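PDB 2G5C: prephenate dehydrogenase from Aquifex aeolicus, which probably catalyses the NAD(+)-dependent oxidative decarboxylation of prephenate to 4-hydroxyphenylpyruvate in the biosynthesis of tyrosine. Local coordinates for residues Pro119-Glu124 with Asp133-Gly138. Residues are numbered along the deposited sequence; the frame is centred on the assembly and turned at random.
Sequences PIAGTE and DNLYEG. With NAD (nicotinamide-adenine-dinucleotide), chain E.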
ATOM      1  N   PRO A 119     -11.781   8.786  16.156  1.00 24.07           N
ATOM      2  CA  PRO A 119     -11.774   9.595  14.936  1.00 26.07           C
ATOM      3  C   PRO A 119     -10.917   8.889  13.885  1.00 28.25           C
ATOM      4  O   PRO A 119      -9.804   8.455  14.180  1.00 28.52           O
ATOM      5  CB  PRO A 119     -11.161  10.907  15.403  1.00 24.64           C
ATOM      6  CG  PRO A 119     -10.172  10.446  16.435  1.00 25.88           C
ATOM      7  CD  PRO A 119     -10.984   9.430  17.216  1.00 24.05           C
ATOM      8  N   ILE A 120     -11.443   8.754  12.672  1.00 31.45           N
ATOM      9  CA  ILE A 120     -10.707   8.087  11.602  1.00 34.99           C
ATOM     10  C   ILE A 120      -9.936   9.124  10.797  1.00 38.42           C
ATOM     11  O   ILE A 120     -10.283   9.433   9.652  1.00 38.04           O
ATOM     12  CB  ILE A 120     -11.658   7.317  10.655  1.00 34.81           C
ATOM     13  CG1 ILE A 120     -12.586   6.406  11.466  1.00 34.26           C
ATOM     14  CG2 ILE A 120     -10.843   6.488   9.662  1.00 33.13           C
ATOM     15  CD1 ILE A 120     -11.863   5.336  12.263  1.00 36.59           C
ATOM     16  N   ALA A 121      -8.892   9.662  11.416  1.00 41.52           N
ATOM     17  CA  ALA A 121      -8.047  10.669  10.794  1.00 45.65           C
ATOM     18  C   ALA A 121      -6.647  10.578  11.390  1.00 48.81           C
ATOM     19  O   ALA A 121      -6.359   9.673  12.176  1.00 48.77           O
ATOM     20  CB  ALA A 121      -8.631  12.055  11.033  1.00 45.10           C
ATOM     21  N   GLY A 122      -5.784  11.519  11.015  1.00 52.30           N
ATOM     22  CA  GLY A 122      -4.424  11.524  11.525  1.00 56.33           C
ATOM     23  C   GLY A 122      -3.461  10.790  10.613  1.00 59.19           C
ATOM     24  O   GLY A 122      -3.574   9.579  10.424  1.00 60.09           O
ATOM     25  N   THR A 123      -2.509  11.523  10.047  1.00 61.81           N
ATOM     26  CA  THR A 123      -1.529  10.932   9.143  1.00 64.68           C
ATOM     27  C   THR A 123      -0.411  10.218   9.896  1.00 65.88           C
ATOM     28  O   THR A 123       0.743  10.216   9.462  1.00 66.52           O
ATOM     29  CB  THR A 123      -0.906  12.004   8.225  1.00 65.33           C
ATOM     30  OG1 THR A 123      -0.304  13.028   9.024  1.00 66.67           O
ATOM     31  CG2 THR A 123      -1.971  12.624   7.330  1.00 65.68           C
ATOM     32  N   GLU A 124      -0.764   9.611  11.026  1.00 67.04           N
ATOM     33  CA  GLU A 124       0.189   8.873  11.852  1.00 67.85           C
ATOM     34  C   GLU A 124       1.282   9.736  12.485  1.00 67.27           C
ATOM     35  O   GLU A 124       2.047   9.251  13.318  1.00 67.31           O
ATOM     36  CB  GLU A 124       0.848   7.752  11.036  1.00 69.67           C
ATOM     37  CG  GLU A 124      -0.106   6.664  10.543  1.00 72.62           C
ATOM     38  CD  GLU A 124      -0.999   7.126   9.401  1.00 74.04           C
ATOM     39  OE1 GLU A 124      -0.458   7.515   8.343  1.00 74.83           O
ATOM     40  OE2 GLU A 124      -2.238   7.095   9.560  1.00 74.18           O
ATOM     41  N   ASP A 133      -5.662  22.100  12.862  1.00 43.66           N
ATOM     42  CA  ASP A 133      -6.993  22.535  13.265  1.00 44.52           C
ATOM     43  C   ASP A 133      -8.081  22.156  12.264  1.00 43.90           C
ATOM     44  O   ASP A 133      -9.130  22.797  12.211  1.00 43.71           O
ATOM     45  CB  ASP A 133      -7.008  24.051  13.481  1.00 46.81           C
ATOM     46  CG  ASP A 133      -6.730  24.825  12.204  1.00 49.45           C
ATOM     47  OD1 ASP A 133      -7.473  24.636  11.219  1.00 50.88           O
ATOM     48  OD2 ASP A 133      -5.773  25.628  12.183  1.00 51.83           O
ATOM     49  N   ASN A 134      -7.839  21.116  11.473  1.00 41.87           N
ATOM     50  CA  ASN A 134      -8.821  20.680  10.484  1.00 41.08           C
ATOM     51  C   ASN A 134      -8.729  19.178  10.290  1.00 39.80           C
ATOM     52  O   ASN A 134      -9.405  18.613   9.431  1.00 39.91           O
ATOM     53  CB  ASN A 134      -8.563  21.363   9.144  1.00 42.46           C
ATOM     54  CG  ASN A 134      -7.235  20.957   8.538  1.00 43.46           C
ATOM     55  OD1 ASN A 134      -6.175  21.222   9.104  1.00 43.19           O
ATOM     56  ND2 ASN A 134      -7.286  20.298   7.386  1.00 45.96           N
ATOM     57  N   LEU A 135      -7.885  18.543  11.095  1.00 38.05           N
ATOM     58  CA  LEU A 135      -7.665  17.106  11.021  1.00 37.90           C
ATOM     59  C   LEU A 135      -8.934  16.260  10.917  1.00 37.25           C
ATOM     60  O   LEU A 135      -8.923  15.190  10.310  1.00 38.21           O
ATOM     61  CB  LEU A 135      -6.856  16.648  12.235  1.00 36.28           C
ATOM     62  CG  LEU A 135      -6.491  15.162  12.251  1.00 37.93           C
ATOM     63  CD1 LEU A 135      -5.505  14.864  11.123  1.00 35.64           C
ATOM     64  CD2 LEU A 135      -5.886  14.795  13.596  1.00 36.20           C
ATOM     65  N   TYR A 136     -10.029  16.741  11.492  1.00 36.91           N
ATOM     66  CA  TYR A 136     -11.279  15.990  11.480  1.00 35.77           C
ATOM     67  C   TYR A 136     -12.287  16.413  10.410  1.00 37.68           C
ATOM     68  O   TYR A 136     -13.263  15.704  10.164  1.00 36.59           O
ATOM     69  CB  TYR A 136     -11.928  16.087  12.862  1.00 33.73           C
ATOM     70  CG  TYR A 136     -10.968  15.787  13.995  1.00 31.48           C
ATOM     71  CD1 TYR A 136     -10.552  14.481  14.258  1.00 31.37           C
ATOM     72  CD2 TYR A 136     -10.456  16.814  14.788  1.00 29.97           C
ATOM     73  CE1 TYR A 136      -9.651  14.203  15.285  1.00 29.58           C
ATOM     74  CE2 TYR A 136      -9.553  16.549  15.815  1.00 28.77           C
ATOM     75  CZ  TYR A 136      -9.156  15.241  16.059  1.00 28.80           C
ATOM     76  OH  TYR A 136      -8.277  14.969  17.082  1.00 24.61           O
ATOM     77  N   GLU A 137     -12.050  17.558   9.775  1.00 39.47           N
ATOM     78  CA  GLU A 137     -12.955  18.070   8.746  1.00 41.99           C
ATOM     79  C   GLU A 137     -13.365  17.025   7.709  1.00 42.20           C
ATOM     80  O   GLU A 137     -12.561  16.611   6.878  1.00 42.70           O
ATOM     81  CB  GLU A 137     -12.318  19.264   8.032  1.00 44.84           C
ATOM     82  CG  GLU A 137     -12.017  20.445   8.934  1.00 49.72           C
ATOM     83  CD  GLU A 137     -13.271  21.100   9.480  1.00 53.01           C
ATOM     84  OE1 GLU A 137     -14.077  20.402  10.127  1.00 54.67           O
ATOM     85  OE2 GLU A 137     -13.451  22.317   9.263  1.00 55.86           O
ATOM     86  N   GLY A 138     -14.626  16.605   7.766  1.00 42.65           N
ATOM     87  CA  GLY A 138     -15.126  15.622   6.821  1.00 42.91           C
ATOM     88  C   GLY A 138     -14.798  14.184   7.171  1.00 42.86           C
ATOM     89  O   GLY A 138     -15.405  13.257   6.634  1.00 44.33           O
TER
HETATM   90  PA  NAD E3686       1.560  11.337  20.277  1.00 33.72           P
HETATM   91  O1A NAD E3686       1.669  12.462  19.335  1.00 31.02           O
HETATM   92  O2A NAD E3686       2.819  10.528  20.502  1.00 30.42           O
HETATM   93  O5B NAD E3686       1.004  11.944  21.640  1.00 32.16           O
HETATM   94  C5B NAD E3686       0.803  11.112  22.745  1.00 31.31           C
HETATM   95  C4B NAD E3686       0.960  11.931  24.014  1.00 28.47           C
HETATM   96  O4B NAD E3686       0.782  11.012  25.060  1.00 30.43           O
HETATM   97  C3B NAD E3686       2.383  12.507  24.196  1.00 30.82           C
HETATM   98  O3B NAD E3686       2.382  13.926  24.287  1.00 29.46           O
HETATM   99  C2B NAD E3686       2.886  11.789  25.451  1.00 31.01           C
HETATM  100  O2B NAD E3686       3.804  12.505  26.251  1.00 30.47           O
HETATM  101  C1B NAD E3686       1.563  11.489  26.115  1.00 30.12           C
HETATM  102  N9A NAD E3686       1.505  10.475  27.182  1.00 30.09           N
HETATM  103  C8A NAD E3686       2.111   9.242  27.251  1.00 27.82           C
HETATM  104  N7A NAD E3686       1.770   8.660  28.414  1.00 30.08           N
HETATM  105  C5A NAD E3686       0.954   9.497  29.094  1.00 30.74           C
HETATM  106  C6A NAD E3686       0.296   9.438  30.332  1.00 28.94           C
HETATM  107  N6A NAD E3686       0.411   8.379  31.113  1.00 30.57           N
HETATM  108  N1A NAD E3686      -0.494  10.511  30.746  1.00 30.91           N
HETATM  109  C2A NAD E3686      -0.635  11.642  29.942  1.00 30.49           C
HETATM  110  N3A NAD E3686       0.013  11.710  28.716  1.00 33.27           N
HETATM  111  C4A NAD E3686       0.788  10.649  28.314  1.00 30.27           C
HETATM  112  O3  NAD E3686       0.378  10.296  19.835  1.00 33.51           O
HETATM  113  PN  NAD E3686      -0.910  10.653  18.943  1.00 35.85           P
HETATM  114  O1N NAD E3686      -1.329  12.033  19.256  1.00 33.26           O
HETATM  115  O2N NAD E3686      -0.568  10.374  17.521  1.00 36.82           O
HETATM  116  O5D NAD E3686      -2.080   9.614  19.342  1.00 39.31           O
HETATM  117  C5D NAD E3686      -2.644   9.600  20.639  1.00 37.72           C
HETATM  118  C4D NAD E3686      -3.827   8.613  20.763  1.00 36.50           C
HETATM  119  O4D NAD E3686      -4.687   8.746  19.644  1.00 37.28           O
HETATM  120  C3D NAD E3686      -3.517   7.114  20.879  1.00 37.26           C
HETATM  121  O3D NAD E3686      -4.255   6.582  21.982  1.00 36.27           O
HETATM  122  C2D NAD E3686      -3.960   6.490  19.565  1.00 37.35           C
HETATM  123  O2D NAD E3686      -4.466   5.167  19.717  1.00 34.62           O
HETATM  124  C1D NAD E3686      -4.985   7.499  19.051  1.00 36.28           C
HETATM  125  N1N NAD E3686      -5.054   7.693  17.569  1.00 37.05           N
HETATM  126  C2N NAD E3686      -3.878   7.995  16.886  1.00 37.34           C
HETATM  127  C3N NAD E3686      -3.906   8.183  15.498  1.00 38.73           C
HETATM  128  C7N NAD E3686      -2.630   8.509  14.779  1.00 39.37           C
HETATM  129  O7N NAD E3686      -2.691   8.687  13.425  1.00 41.08           O
HETATM  130  N7N NAD E3686      -1.461   8.632  15.384  1.00 39.82           N
HETATM  131  C4N NAD E3686      -5.145   8.061  14.811  1.00 38.80           C
HETATM  132  C5N NAD E3686      -6.332   7.755  15.514  1.00 37.80           C
HETATM  133  C6N NAD E3686      -6.271   7.571  16.906  1.00 38.49           C
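Pro119, on strand 114-120, lays its ring alongside Tyr136: CB of Pro119 is 3.6 Å from CE1 of Tyr136 and nearly as close to CD1, an oblique approach. Tyr136 CG stands anti to its carbonyl carbon (chi1 -49°), and the ring runs beside the proline, pointing the same way; Gln95 hydrogen-bonds the hydroxyl and Trp161 meets the ring edge-to-face. Ile120 centres an inverse gamma turn, after which Ala121 directs its methyl at the type I turn Asn134-Glu137. There CB of Ala121 sits 3.2 Å from O of Leu135 and 4.0 Å from CG of Leu135. With its CG anti to the backbone N (chi1 -177°), Leu135 brings CD1 onto Gly122, 3.4 Å from N of Gly122 and about as near its CA. With an alanine here, the Gly122 backbone would probably lose the methyl packed on it, and a gap would open beside Ala121 CB. Gly122, lacking a side chain, lets the carboxamide oxygen O7N of NAD lie close to its backbone. Glu124 N gives O7N a weak hydrogen bond (3.2 Å), and O of Ala121 lies 3.3 Å from C4N, the nicotinamide carbon that accepts hydride. Behind this wall of the nicotinamide pocket in the Rossmann-type domain, the two segments meet by van der Waals packing, side chain on side chain and on backbone, which leaves the buried Leu135 O without a polar partner in the model.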